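Local coordinates for soluble KIT ligand (Mus musculus, PDB 2O27), which binds and dimerises the receptor tyrosine kinase KIT as the extracellular, homodimeric cytokine part of a longer protein, triggering signals for cell survival, proliferation, blood formation and pigmentation, at residues K11-L16 with E112-F117; A18-D23 with L68-I73; L52-L57 with S72-L77; D82-C87 with R119-F124. All coordinates share one frame; numbering follows the deposited sequence.

Contact 1 (K11-L16 with E112-F117); sequences KDITKL and EFFSIF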
loop_
_atom_site.group_PDB
_atom_site.type_symbol
_atom_site.label_atom_id
_atom_site.label_comp_id
_atom_site.label_asym_id
_atom_site.label_seq_id
_atom_site.Cartn_x
_atom_site.Cartn_y
_atom_site.Cartn_z
ATOM N N LYS A 11 -2.873 7.593 17.229
ATOM C CA LYS A 11 -3.181 8.268 15.967
ATOM C C LYS A 11 -3.939 7.353 15.004
ATOM O O LYS A 11 -3.876 7.520 13.788
ATOM C CB LYS A 11 -1.910 8.797 15.296
ATOM C CG LYS A 11 -1.591 10.240 15.663
ATOM C CD LYS A 11 -0.986 10.981 14.485
ATOM C CE LYS A 11 -1.968 11.057 13.326
ATOM N NZ LYS A 11 -1.381 11.706 12.125
ATOM N N ASP A 12 -4.641 6.379 15.574
ATOM C CA ASP A 12 -5.458 5.426 14.846
ATOM C C ASP A 12 -4.846 4.544 13.769
ATOM O O ASP A 12 -4.691 4.917 12.599
ATOM C CB ASP A 12 -6.710 6.112 14.312
ATOM C CG ASP A 12 -7.752 6.312 15.391
ATOM O OD1 ASP A 12 -8.076 5.325 16.083
ATOM O OD2 ASP A 12 -8.246 7.449 15.552
ATOM N N ILE A 13 -4.516 3.356 14.233
ATOM C CA ILE A 13 -3.982 2.296 13.424
ATOM C C ILE A 13 -5.078 1.740 12.498
ATOM O O ILE A 13 -4.793 1.271 11.408
ATOM C CB ILE A 13 -3.435 1.214 14.387
ATOM C CG1 ILE A 13 -2.192 1.784 15.090
ATOM C CG2 ILE A 13 -3.145 -0.091 13.665
ATOM C CD1 ILE A 13 -1.598 0.872 16.145
ATOM N N THR A 14 -6.326 1.830 12.941
ATOM C CA THR A 14 -7.471 1.331 12.193
ATOM C C THR A 14 -7.608 2.044 10.856
ATOM O O THR A 14 -7.803 1.405 9.820
ATOM C CB THR A 14 -8.792 1.487 13.015
ATOM O OG1 THR A 14 -8.710 0.671 14.190
ATOM C CG2 THR A 14 -10.005 1.035 12.203
ATOM N N LYS A 15 -7.499 3.365 10.889
ATOM C CA LYS A 15 -7.593 4.166 9.681
ATOM C C LYS A 15 -6.413 3.810 8.763
ATOM O O LYS A 15 -6.577 3.683 7.550
ATOM C CB LYS A 15 -7.578 5.656 10.046
ATOM C CG LYS A 15 -8.123 6.601 8.967
ATOM C CD LYS A 15 -7.024 7.166 8.062
ATOM C CE LYS A 15 -7.581 8.099 6.975
ATOM N NZ LYS A 15 -8.324 9.276 7.511
ATOM N N LEU A 16 -5.237 3.620 9.360
ATOM C CA LEU A 16 -4.025 3.275 8.622
ATOM C C LEU A 16 -4.221 1.950 7.903
ATOM O O LEU A 16 -3.987 1.844 6.699
ATOM C CB LEU A 16 -2.839 3.139 9.578
ATOM C CG LEU A 16 -1.425 3.510 9.137
ATOM C CD1 LEU A 16 -0.471 2.446 9.605
ATOM C CD2 LEU A 16 -1.330 3.697 7.644
ATOM N N GLU A 112 -2.088 -7.907 10.123
ATOM C CA GLU A 112 -1.239 -8.772 10.922
ATOM C C GLU A 112 -0.056 -8.048 11.527
ATOM O O GLU A 112 0.356 -8.330 12.665
ATOM C CB GLU A 112 -0.719 -9.919 10.061
ATOM C CG GLU A 112 -1.798 -10.885 9.624
ATOM C CD GLU A 112 -1.309 -11.884 8.596
ATOM O OE1 GLU A 112 -2.095 -12.795 8.261
ATOM O OE2 GLU A 112 -0.156 -11.758 8.118
ATOM N N PHE A 113 0.522 -7.132 10.755
ATOM C CA PHE A 113 1.675 -6.406 11.224
ATOM C C PHE A 113 1.299 -5.581 12.438
ATOM O O PHE A 113 1.963 -5.641 13.483
ATOM C CB PHE A 113 2.201 -5.466 10.153
ATOM C CG PHE A 113 3.332 -4.621 10.621
ATOM C CD1 PHE A 113 4.610 -5.152 10.718
ATOM C CD2 PHE A 113 3.118 -3.311 11.015
ATOM C CE1 PHE A 113 5.662 -4.394 11.202
ATOM C CE2 PHE A 113 4.159 -2.549 11.500
ATOM C CZ PHE A 113 5.443 -3.100 11.594
ATOM N N PHE A 114 0.219 -4.827 12.286
ATOM C CA PHE A 114 -0.232 -3.947 13.336
ATOM C C PHE A 114 -0.895 -4.653 14.508
ATOM O O PHE A 114 -1.154 -4.035 15.546
ATOM C CB PHE A 114 -1.109 -2.850 12.741
ATOM C CG PHE A 114 -0.313 -1.817 11.969
ATOM C CD1 PHE A 114 -0.316 -1.803 10.584
ATOM C CD2 PHE A 114 0.509 -0.902 12.651
ATOM C CE1 PHE A 114 0.497 -0.893 9.879
ATOM C CE2 PHE A 114 1.317 -0.005 11.955
ATOM C CZ PHE A 114 1.315 -0.001 10.574
ATOM N N SER A 115 -1.156 -5.949 14.329
ATOM C CA SER A 115 -1.709 -6.784 15.389
ATOM C C SER A 115 -0.522 -7.125 16.291
ATOM O O SER A 115 -0.648 -7.137 17.509
ATOM C CB SER A 115 -2.299 -8.067 14.804
ATOM O OG SER A 115 -2.647 -8.980 15.833
ATOM N N ILE A 116 0.626 -7.406 15.669
ATOM C CA ILE A 116 1.865 -7.714 16.375
ATOM C C ILE A 116 2.306 -6.483 17.146
ATOM O O ILE A 116 2.832 -6.584 18.253
ATOM C CB ILE A 116 3.023 -8.068 15.400
ATOM C CG1 ILE A 116 2.614 -9.229 14.491
ATOM C CG2 ILE A 116 4.275 -8.377 16.170
ATOM C CD1 ILE A 116 1.963 -10.385 15.218
ATOM N N PHE A 117 2.109 -5.327 16.518
ATOM C CA PHE A 117 2.470 -4.035 17.085
ATOM C C PHE A 117 1.622 -3.768 18.333
ATOM O O PHE A 117 2.150 -3.421 19.394
ATOM C CB PHE A 117 2.248 -2.943 16.023
ATOM C CG PHE A 117 2.419 -1.545 16.535
ATOM C CD1 PHE A 117 3.604 -0.847 16.323
ATOM C CD2 PHE A 117 1.406 -0.937 17.259
ATOM C CE1 PHE A 117 3.768 0.431 16.833
ATOM C CE2 PHE A 117 1.569 0.343 17.772
ATOM C CZ PHE A 117 2.752 1.028 17.559
#
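Ile13 and Phe114 mark the closest backbone approach, CA to CA 7.3 Å, where the start of helix 13-18 runs against the direction of helix 110-124. These are the first and last helices of the short-chain four-helix cytokine bundle, antiparallel neighbours in its up-up-down-down order. Ile13 does most of the work with two separate branches. Its CG2 methyl stands anti to the backbone N and meets the root of the Phe114 side chain, 3.6 Å from Phe114 CB and 3.7 Å from Phe114 CG. The other branch is extended (chi2 176°) and carries Ile13 CD1 on to the next turn of the partner helix, where it lies 3.6 Å from Phe117 CE2. One isoleucine thus spans two aromatic side chains, three residues apart, on the same flank of helix 110-124. A turn further along, Leu16 crosses the far end of the Phe114 ring at about a right angle through its CD1; the modelled closeness to Phe114 CZ is doubtful. Within helix 110-124, Phe113 brings CD2 over the centre of one Phe114 face, 3.6 Å above the plane, and reaches helix 43-58 through Leu50 and Leu54. Leu77 of helix 70-91 and Leu20 also touch Phe114, making this ring a meeting point of several elements. No hydrogen bond or charge pairing joins the two segments. All four touching residues are buried, which implies that hydrophobic burial and the fit of branched methyls against the aromatic rings hold the helices together here.

Contact 2 (A18-D23 with L68-I73); sequences ANLPND and LSNYSI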
loop_
_atom_site.group_PDB
_atom_site.type_symbol
_atom_site.label_atom_id
_atom_site.label_comp_id
_atom_site.label_asym_id
_atom_site.label_seq_id
_atom_site.Cartn_x
_atom_site.Cartn_y
_atom_site.Cartn_z
ATOM N N ALA A 18 -6.864 0.579 7.136
ATOM C CA ALA A 18 -7.945 0.769 6.156
ATOM C C ALA A 18 -7.474 1.504 4.904
ATOM O O ALA A 18 -8.095 1.392 3.834
ATOM C CB ALA A 18 -9.097 1.547 6.807
ATOM N N ASN A 19 -6.371 2.247 5.052
ATOM C CA ASN A 19 -5.804 3.021 3.969
ATOM C C ASN A 19 -4.536 2.398 3.376
ATOM O O ASN A 19 -3.853 3.040 2.593
ATOM C CB ASN A 19 -5.508 4.436 4.448
ATOM C CG ASN A 19 -5.958 5.481 3.461
ATOM O OD1 ASN A 19 -6.934 5.295 2.757
ATOM N ND2 ASN A 19 -5.249 6.591 3.413
ATOM N N LEU A 20 -4.218 1.174 3.796
ATOM C CA LEU A 20 -3.079 0.410 3.294
ATOM C C LEU A 20 -3.670 -0.732 2.485
ATOM O O LEU A 20 -4.728 -1.235 2.823
ATOM C CB LEU A 20 -2.250 -0.163 4.445
ATOM C CG LEU A 20 -1.240 0.811 5.072
ATOM C CD1 LEU A 20 -0.487 0.140 6.213
ATOM C CD2 LEU A 20 -0.271 1.286 3.951
ATOM N N PRO A 21 -2.991 -1.176 1.414
ATOM C CA PRO A 21 -3.576 -2.277 0.631
ATOM C C PRO A 21 -3.609 -3.594 1.412
ATOM O O PRO A 21 -2.621 -3.929 2.052
ATOM C CB PRO A 21 -2.654 -2.371 -0.589
ATOM C CG PRO A 21 -1.934 -0.998 -0.612
ATOM C CD PRO A 21 -1.701 -0.757 0.848
ATOM N N ASN A 22 -4.730 -4.322 1.353
ATOM C CA ASN A 22 -4.876 -5.627 2.047
ATOM C C ASN A 22 -3.806 -6.671 1.672
ATOM O O ASN A 22 -3.565 -7.598 2.434
ATOM C CB ASN A 22 -6.214 -6.311 1.711
ATOM C CG ASN A 22 -7.407 -5.477 2.049
ATOM O OD1 ASN A 22 -7.490 -4.890 3.127
ATOM N ND2 ASN A 22 -8.366 -5.433 1.133
ATOM N N ASP A 23 -3.233 -6.563 0.477
ATOM C CA ASP A 23 -2.212 -7.513 0.031
ATOM C C ASP A 23 -0.783 -6.969 0.068
ATOM O O ASP A 23 0.154 -7.627 -0.371
ATOM C CB ASP A 23 -2.545 -8.064 -1.365
ATOM C CG ASP A 23 -2.728 -6.973 -2.423
ATOM O OD1 ASP A 23 -2.941 -5.795 -2.079
ATOM O OD2 ASP A 23 -2.676 -7.313 -3.628
ATOM N N LEU A 68 -4.892 13.432 7.434
ATOM C CA LEU A 68 -4.450 12.252 8.180
ATOM C C LEU A 68 -3.879 11.261 7.174
ATOM O O LEU A 68 -4.529 10.296 6.795
ATOM C CB LEU A 68 -5.634 11.607 8.905
ATOM C CG LEU A 68 -5.573 11.448 10.421
ATOM C CD1 LEU A 68 -6.812 10.705 10.891
ATOM C CD2 LEU A 68 -4.328 10.691 10.812
ATOM N N SER A 69 -2.662 11.519 6.734
ATOM C CA SER A 69 -2.013 10.674 5.765
ATOM C C SER A 69 -1.337 9.482 6.412
ATOM O O SER A 69 -1.105 9.465 7.615
ATOM C CB SER A 69 -0.977 11.489 4.997
ATOM O OG SER A 69 0.084 11.906 5.832
ATOM N N ASN A 70 -1.018 8.487 5.600
ATOM C CA ASN A 70 -0.341 7.310 6.087
ATOM C C ASN A 70 1.023 7.731 6.619
ATOM O O ASN A 70 1.462 7.246 7.664
ATOM C CB ASN A 70 -0.194 6.282 4.954
ATOM C CG ASN A 70 -1.530 5.677 4.543
ATOM O OD1 ASN A 70 -2.560 5.977 5.143
ATOM N ND2 ASN A 70 -1.514 4.821 3.525
ATOM N N TYR A 71 1.678 8.657 5.915
ATOM C CA TYR A 71 2.997 9.113 6.339
ATOM C C TYR A 71 2.948 9.624 7.779
ATOM O O TYR A 71 3.752 9.218 8.608
ATOM C CB TYR A 71 3.542 10.243 5.425
ATOM C CG TYR A 71 4.939 10.701 5.789
ATOM C CD1 TYR A 71 6.056 10.163 5.150
ATOM C CD2 TYR A 71 5.156 11.625 6.811
ATOM C CE1 TYR A 71 7.364 10.528 5.518
ATOM C CE2 TYR A 71 6.467 11.997 7.189
ATOM C CZ TYR A 71 7.554 11.437 6.526
ATOM O OH TYR A 71 8.841 11.784 6.851
ATOM N N SER A 72 1.999 10.511 8.067
ATOM C CA SER A 72 1.870 11.093 9.409
ATOM C C SER A 72 1.600 10.070 10.518
ATOM O O SER A 72 2.262 10.095 11.553
ATOM C CB SER A 72 0.766 12.159 9.412
ATOM O OG SER A 72 -0.446 11.649 8.875
ATOM N N ILE A 73 0.622 9.190 10.305
ATOM C CA ILE A 73 0.287 8.167 11.292
ATOM C C ILE A 73 1.497 7.254 11.558
ATOM O O ILE A 73 1.872 7.003 12.696
ATOM C CB ILE A 73 -0.897 7.274 10.806
ATOM C CG1 ILE A 73 -2.106 8.131 10.416
ATOM C CG2 ILE A 73 -1.304 6.318 11.913
ATOM C CD1 ILE A 73 -3.205 7.322 9.672
#
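A buried, polar amide-to-amide and amide-to-backbone contact joins Asn19, just past the end of helix 13-18, to Asn70 in the first turn of helix 70-91, at the dimer interface. Asn70 uses both ends of its amide. Its ND2 donates to the backbone Asn19 O (3.1 Å, 165° at the hydrogen), with the acceptor in the plane of the Asn70 amide but the donor above the carbonyl plane. In return, Asn19 ND2 gives a longer bond of 3.3 Å to Asn70 OD1. The two amide planes stand 87° apart, and Leu20 CD2 packs 3.8 Å from Asn70 ND2. Helix 70-91, third in the four-helix cytokine bundle, begins here with Ser69 as N-cap: Ser69 OG accepts from Ser72 N at 3.3 Å, and Ser72 OG donates back to Ser69 O at 2.6 Å. Across the homodimer, Asn19 OD1 accepts from the backbone N of Asn70 of the second subunit, so the Asn19 amide bridges two chains. Asn70 is a predicted N-glycosylation site that carries no sugar in this structure; ND2, the atom a glycan would use, is the one bonded to Asn19 O.

Contact 3 (L52-L57 with S72-L77); sequences LSLTTL and SIIDKL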
loop_
_atom_site.group_PDB
_atom_site.type_symbol
_atom_site.label_atom_id
_atom_site.label_comp_id
_atom_site.label_asym_id
_atom_site.label_seq_id
_atom_site.Cartn_x
_atom_site.Cartn_y
_atom_site.Cartn_z
ATOM N N LEU A 52 12.611 -0.887 13.162
ATOM C CA LEU A 52 13.211 -1.069 11.844
ATOM C C LEU A 52 12.123 -1.161 10.756
ATOM O O LEU A 52 12.199 -0.457 9.762
ATOM C CB LEU A 52 14.071 -2.338 11.794
ATOM C CG LEU A 52 15.349 -2.498 12.637
ATOM C CD1 LEU A 52 16.111 -3.733 12.115
ATOM C CD2 LEU A 52 16.234 -1.254 12.555
ATOM N N SER A 53 11.113 -2.023 10.951
ATOM C CA SER A 53 10.039 -2.154 9.956
ATOM C C SER A 53 9.315 -0.828 9.702
ATOM O O SER A 53 8.998 -0.509 8.568
ATOM C CB SER A 53 9.010 -3.214 10.373
ATOM O OG SER A 53 9.543 -4.527 10.263
ATOM N N LEU A 54 9.052 -0.062 10.754
ATOM C CA LEU A 54 8.365 1.203 10.585
ATOM C C LEU A 54 9.247 2.155 9.778
ATOM O O LEU A 54 8.763 2.833 8.886
ATOM C CB LEU A 54 7.977 1.797 11.953
ATOM C CG LEU A 54 6.828 1.025 12.656
ATOM C CD1 LEU A 54 6.656 1.517 14.125
ATOM C CD2 LEU A 54 5.520 1.232 11.889
ATOM N N THR A 55 10.541 2.178 10.065
ATOM C CA THR A 55 11.461 3.021 9.312
ATOM C C THR A 55 11.334 2.714 7.820
ATOM O O THR A 55 11.149 3.614 7.003
ATOM C CB THR A 55 12.917 2.778 9.753
ATOM O OG1 THR A 55 13.114 3.372 11.038
ATOM C CG2 THR A 55 13.908 3.384 8.758
ATOM N N THR A 56 11.443 1.432 7.483
ATOM C CA THR A 56 11.336 0.975 6.109
ATOM C C THR A 56 9.968 1.331 5.513
ATOM O O THR A 56 9.887 1.809 4.379
ATOM C CB THR A 56 11.575 -0.564 6.055
ATOM O OG1 THR A 56 12.972 -0.840 6.261
ATOM C CG2 THR A 56 11.126 -1.146 4.732
ATOM N N LEU A 57 8.895 1.114 6.283
ATOM C CA LEU A 57 7.535 1.408 5.821
ATOM C C LEU A 57 7.348 2.895 5.499
ATOM O O LEU A 57 6.804 3.243 4.449
ATOM C CB LEU A 57 6.493 1.021 6.882
ATOM C CG LEU A 57 5.202 0.249 6.553
ATOM C CD1 LEU A 57 4.076 0.825 7.434
ATOM C CD2 LEU A 57 4.819 0.311 5.072
ATOM N N SER A 72 1.999 10.511 8.067
ATOM C CA SER A 72 1.870 11.093 9.409
ATOM C C SER A 72 1.600 10.070 10.518
ATOM O O SER A 72 2.262 10.095 11.553
ATOM C CB SER A 72 0.766 12.159 9.412
ATOM O OG SER A 72 -0.446 11.649 8.875
ATOM N N ILE A 73 0.622 9.190 10.305
ATOM C CA ILE A 73 0.287 8.167 11.292
ATOM C C ILE A 73 1.497 7.254 11.558
ATOM O O ILE A 73 1.872 7.003 12.696
ATOM C CB ILE A 73 -0.897 7.274 10.806
ATOM C CG1 ILE A 73 -2.106 8.131 10.416
ATOM C CG2 ILE A 73 -1.304 6.318 11.913
ATOM C CD1 ILE A 73 -3.205 7.322 9.672
ATOM N N ILE A 74 2.104 6.753 10.494
ATOM C CA ILE A 74 3.258 5.875 10.632
ATOM C C ILE A 74 4.399 6.594 11.360
ATOM O O ILE A 74 5.083 6.012 12.220
ATOM C CB ILE A 74 3.764 5.421 9.237
ATOM C CG1 ILE A 74 2.741 4.485 8.593
ATOM C CG2 ILE A 74 5.143 4.761 9.351
ATOM C CD1 ILE A 74 3.015 4.188 7.094
ATOM N N ASP A 75 4.629 7.850 10.985
ATOM C CA ASP A 75 5.693 8.631 11.600
ATOM C C ASP A 75 5.428 8.766 13.104
ATOM O O ASP A 75 6.349 8.699 13.910
ATOM C CB ASP A 75 5.780 10.031 10.962
ATOM C CG ASP A 75 6.898 10.878 11.569
ATOM O OD1 ASP A 75 6.596 11.971 12.059
ATOM O OD2 ASP A 75 8.071 10.458 11.559
ATOM N N LYS A 76 4.168 8.976 13.464
ATOM C CA LYS A 76 3.777 9.108 14.861
ATOM C C LYS A 76 4.027 7.787 15.585
ATOM O O LYS A 76 4.549 7.776 16.696
ATOM C CB LYS A 76 2.296 9.480 14.958
ATOM C CG LYS A 76 1.694 9.338 16.353
ATOM C CD LYS A 76 2.229 10.380 17.324
ATOM C CE LYS A 76 1.684 10.155 18.731
ATOM N NZ LYS A 76 0.196 10.090 18.757
ATOM N N LEU A 77 3.658 6.678 14.943
ATOM C CA LEU A 77 3.854 5.349 15.520
ATOM C C LEU A 77 5.338 5.046 15.688
ATOM O O LEU A 77 5.732 4.355 16.618
ATOM C CB LEU A 77 3.190 4.279 14.640
ATOM C CG LEU A 77 1.659 4.253 14.653
ATOM C CD1 LEU A 77 1.125 3.145 13.763
ATOM C CD2 LEU A 77 1.189 4.020 16.069
#
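Leu54 CG and Ile74 CG1 sit beside their own backbone N and anti to the carbonyl carbon (chi1 -71° and -69°), which sends both back along their helices and sets Ile74 CG2 anti to its N. This is the second-to-third helix pairing of the four-helix cytokine bundle, helix 43-58 against helix 70-91; the segments 52-57 and 72-77 run antiparallel, 155° between their directions, with axes 9.7 Å apart at their closest. The backbones come nearest where Leu54 faces Ile74. Here a methyl of one helix faces the main chain of the other: Ile74 CG2 lies 4.1 Å from the carbonyl oxygen Leu54 O, while its distance to Leu54 CD2 is 4.4 Å. One turn along helix 70-91 the roles are swapped, and Leu54 CD1 lies 3.9 Å from the backbone Leu77 O. Both are van der Waals contacts, and no hydrogen bond links the segments. The inward side chains come from positions three apart on each helix, Leu54 with Leu57 and Ile74 with Leu77, so each helix offers one apolar stripe, while Thr55 and Asp75 have their CB atoms directed away from the partner. The stripes continue into the bundle core: Phe117 of helix 110-124 packs on Leu77, and Leu16 of helix 13-18 on Ile74. The nearest side-chain approach is that of Leu57 and Ile74, which cross at about a right angle, with Leu57 CD1 sitting 3.5 Å from Ile74 CD1 and 4.1 Å from Ile74 CG1.

Contact 4 (D82-C87 with R119-F124); sequences DDLVLC and RSIDAF
Leu84 sits at the packed heart of this contact between helices 70-91 and 110-124, facing Ile121 and Phe124; these are the third and fourth helices of the cytokine bundle, diagonal partners that head the same general way. The two short segments diverge by 45° and their axes come no closer than 12.2 Å, so side chains have to bridge the gap. Leu84 does so with both branches. Its CD2 methyl lies over one face of the Phe124 ring, offset toward the rim, while the Leu84 and Ile121 side chains cross at about a right angle with their CD1 methyls facing each other. Both approaches are modelled closer than carbons can sit, so their spacing is doubtful. What marks this side as the packed one is burial: Leu84 is enclosed, with Val47 of helix 43-58 against it. The outer side is looser, for Ile121 and Phe124 both keep part of their surface accessible to solvent. Near the chain start, Asn4 touches both Leu84 and Phe124, and Cys87 is joined to Cys2 by a disulfide, which ties the N-terminal segment to this end of helix 70-91. Phe124 holds its CG anti to the backbone N (chi1 179°), and the ring therefore extends across the gap toward Cys87. The cysteine sulfur comes in at the ring edge, 85° off the normal: Cys87 SG lies 4.7 Å from the Phe124 ring centroid and 3.6 Å from each of Phe124 CZ and Phe124 CE1.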
loop_
_atom_site.group_PDB
_atom_site.type_symbol
_atom_site.label_atom_id
_atom_site.label_comp_id
_atom_site.label_asym_id
_atom_site.label_seq_id
_atom_site.Cartn_x
_atom_site.Cartn_y
_atom_site.Cartn_z
ATOM N N ASP A 82 10.176 4.763 19.243
ATOM C CA ASP A 82 11.507 5.248 19.609
ATOM C C ASP A 82 11.529 5.412 21.117
ATOM O O ASP A 82 12.513 5.060 21.777
ATOM C CB ASP A 82 11.853 6.582 18.943
ATOM C CG ASP A 82 12.169 6.440 17.457
ATOM O OD1 ASP A 82 12.483 5.328 17.000
ATOM O OD2 ASP A 82 12.116 7.464 16.740
ATOM N N ASP A 83 10.455 5.953 21.681
ATOM C CA ASP A 83 10.416 6.092 23.132
ATOM C C ASP A 83 10.429 4.707 23.770
ATOM O O ASP A 83 11.076 4.509 24.790
ATOM C CB ASP A 83 9.182 6.861 23.595
ATOM C CG ASP A 83 9.257 8.329 23.247
ATOM O OD1 ASP A 83 10.377 8.871 23.141
ATOM O OD2 ASP A 83 8.199 8.948 23.087
ATOM N N LEU A 84 9.735 3.744 23.166
ATOM C CA LEU A 84 9.723 2.393 23.724
ATOM C C LEU A 84 11.098 1.735 23.635
ATOM O O LEU A 84 11.497 1.016 24.556
ATOM C CB LEU A 84 8.675 1.510 23.038
ATOM C CG LEU A 84 7.220 1.925 23.281
ATOM C CD1 LEU A 84 6.270 0.936 22.598
ATOM C CD2 LEU A 84 6.945 1.956 24.778
ATOM N N VAL A 85 11.824 1.978 22.544
ATOM C CA VAL A 85 13.159 1.395 22.392
ATOM C C VAL A 85 14.093 1.994 23.441
ATOM O O VAL A 85 14.885 1.281 24.058
ATOM C CB VAL A 85 13.787 1.668 20.996
ATOM C CG1 VAL A 85 15.230 1.238 21.007
ATOM C CG2 VAL A 85 13.019 0.930 19.896
ATOM N N LEU A 86 14.006 3.311 23.614
ATOM C CA LEU A 86 14.827 4.013 24.598
ATOM C C LEU A 86 14.621 3.352 25.977
ATOM O O LEU A 86 15.580 2.951 26.667
ATOM C CB LEU A 86 14.401 5.481 24.662
ATOM C CG LEU A 86 15.420 6.551 25.060
ATOM C CD1 LEU A 86 14.665 7.805 25.501
ATOM C CD2 LEU A 86 16.334 6.035 26.157
ATOM N N CYS A 87 13.356 3.228 26.359
ATOM C CA CYS A 87 12.989 2.616 27.633
ATOM C C CYS A 87 13.577 1.201 27.781
ATOM O O CYS A 87 14.265 0.903 28.758
ATOM C CB CYS A 87 11.461 2.585 27.749
ATOM S SG CYS A 87 10.744 1.881 29.273
ATOM N N ARG A 119 -0.015 -5.917 20.111
ATOM C CA ARG A 119 0.296 -6.888 21.145
ATOM C C ARG A 119 1.621 -6.562 21.833
ATOM O O ARG A 119 1.756 -6.811 23.022
ATOM C CB ARG A 119 0.293 -8.308 20.567
ATOM C CG ARG A 119 -1.130 -8.808 20.285
ATOM C CD ARG A 119 -1.199 -10.225 19.717
ATOM N NE ARG A 119 -1.069 -10.273 18.260
ATOM C CZ ARG A 119 -1.476 -11.291 17.505
ATOM N NH1 ARG A 119 -2.047 -12.352 18.064
ATOM N NH2 ARG A 119 -1.312 -11.252 16.188
ATOM N N SER A 120 2.589 -5.997 21.107
ATOM C CA SER A 120 3.868 -5.639 21.724
ATOM C C SER A 120 3.630 -4.467 22.670
ATOM O O SER A 120 4.135 -4.428 23.788
ATOM C CB SER A 120 4.907 -5.228 20.672
ATOM O OG SER A 120 5.391 -6.344 19.951
ATOM N N ILE A 121 2.860 -3.502 22.198
ATOM C CA ILE A 121 2.540 -2.338 22.996
ATOM C C ILE A 121 1.865 -2.755 24.294
ATOM O O ILE A 121 2.224 -2.279 25.368
ATOM C CB ILE A 121 1.610 -1.404 22.228
ATOM C CG1 ILE A 121 2.358 -0.838 21.018
ATOM C CG2 ILE A 121 1.085 -0.311 23.150
ATOM C CD1 ILE A 121 3.634 -0.079 21.370
ATOM N N ASP A 122 0.889 -3.651 24.187
ATOM C CA ASP A 122 0.177 -4.117 25.366
ATOM C C ASP A 122 1.118 -4.799 26.332
ATOM O O ASP A 122 1.053 -4.560 27.533
ATOM C CB ASP A 122 -0.961 -5.061 24.973
ATOM C CG ASP A 122 -2.089 -4.337 24.266
ATOM O OD1 ASP A 122 -2.218 -3.113 24.473
ATOM O OD2 ASP A 122 -2.849 -4.984 23.516
ATOM N N ALA A 123 2.006 -5.634 25.802
ATOM C CA ALA A 123 2.971 -6.336 26.627
ATOM C C ALA A 123 3.815 -5.319 27.390
ATOM O O ALA A 123 4.165 -5.525 28.551
ATOM C CB ALA A 123 3.855 -7.202 25.758
ATOM N N PHE A 124 4.148 -4.223 26.720
ATOM C CA PHE A 124 4.935 -3.167 27.335
ATOM C C PHE A 124 4.126 -2.593 28.475
ATOM O O PHE A 124 4.667 -2.247 29.512
ATOM C CB PHE A 124 5.232 -2.062 26.322
ATOM C CG PHE A 124 6.028 -0.924 26.887
ATOM C CD1 PHE A 124 7.391 -1.062 27.126
ATOM C CD2 PHE A 124 5.414 0.291 27.182
ATOM C CE1 PHE A 124 8.134 -0.006 27.649
ATOM C CE2 PHE A 124 6.143 1.355 27.706
ATOM C CZ PHE A 124 7.506 1.207 27.941
#

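Contacts 1 and 3 form the apolar core, each between antiparallel neighbouring helices, and they touch each other. Contact 4, only partly buried, joins the third and fourth helices, which run in the same general sense, and shares helix 110-124 with contact 1. Helix 70-91 runs through contacts 2, 3 and 4, with contacts 2 and 4 on opposite sides of the chain centre, about 21 Å apart between centres. Contact 2 is buried although far from that centre, because the second subunit packs against it. Chemistry follows place: hydrocarbon and rings inside, a sulfur-aromatic approach beside a disulfide at one end, and amide hydrogen bonds at the other, where alone among the four the touching residues also bond the second subunit.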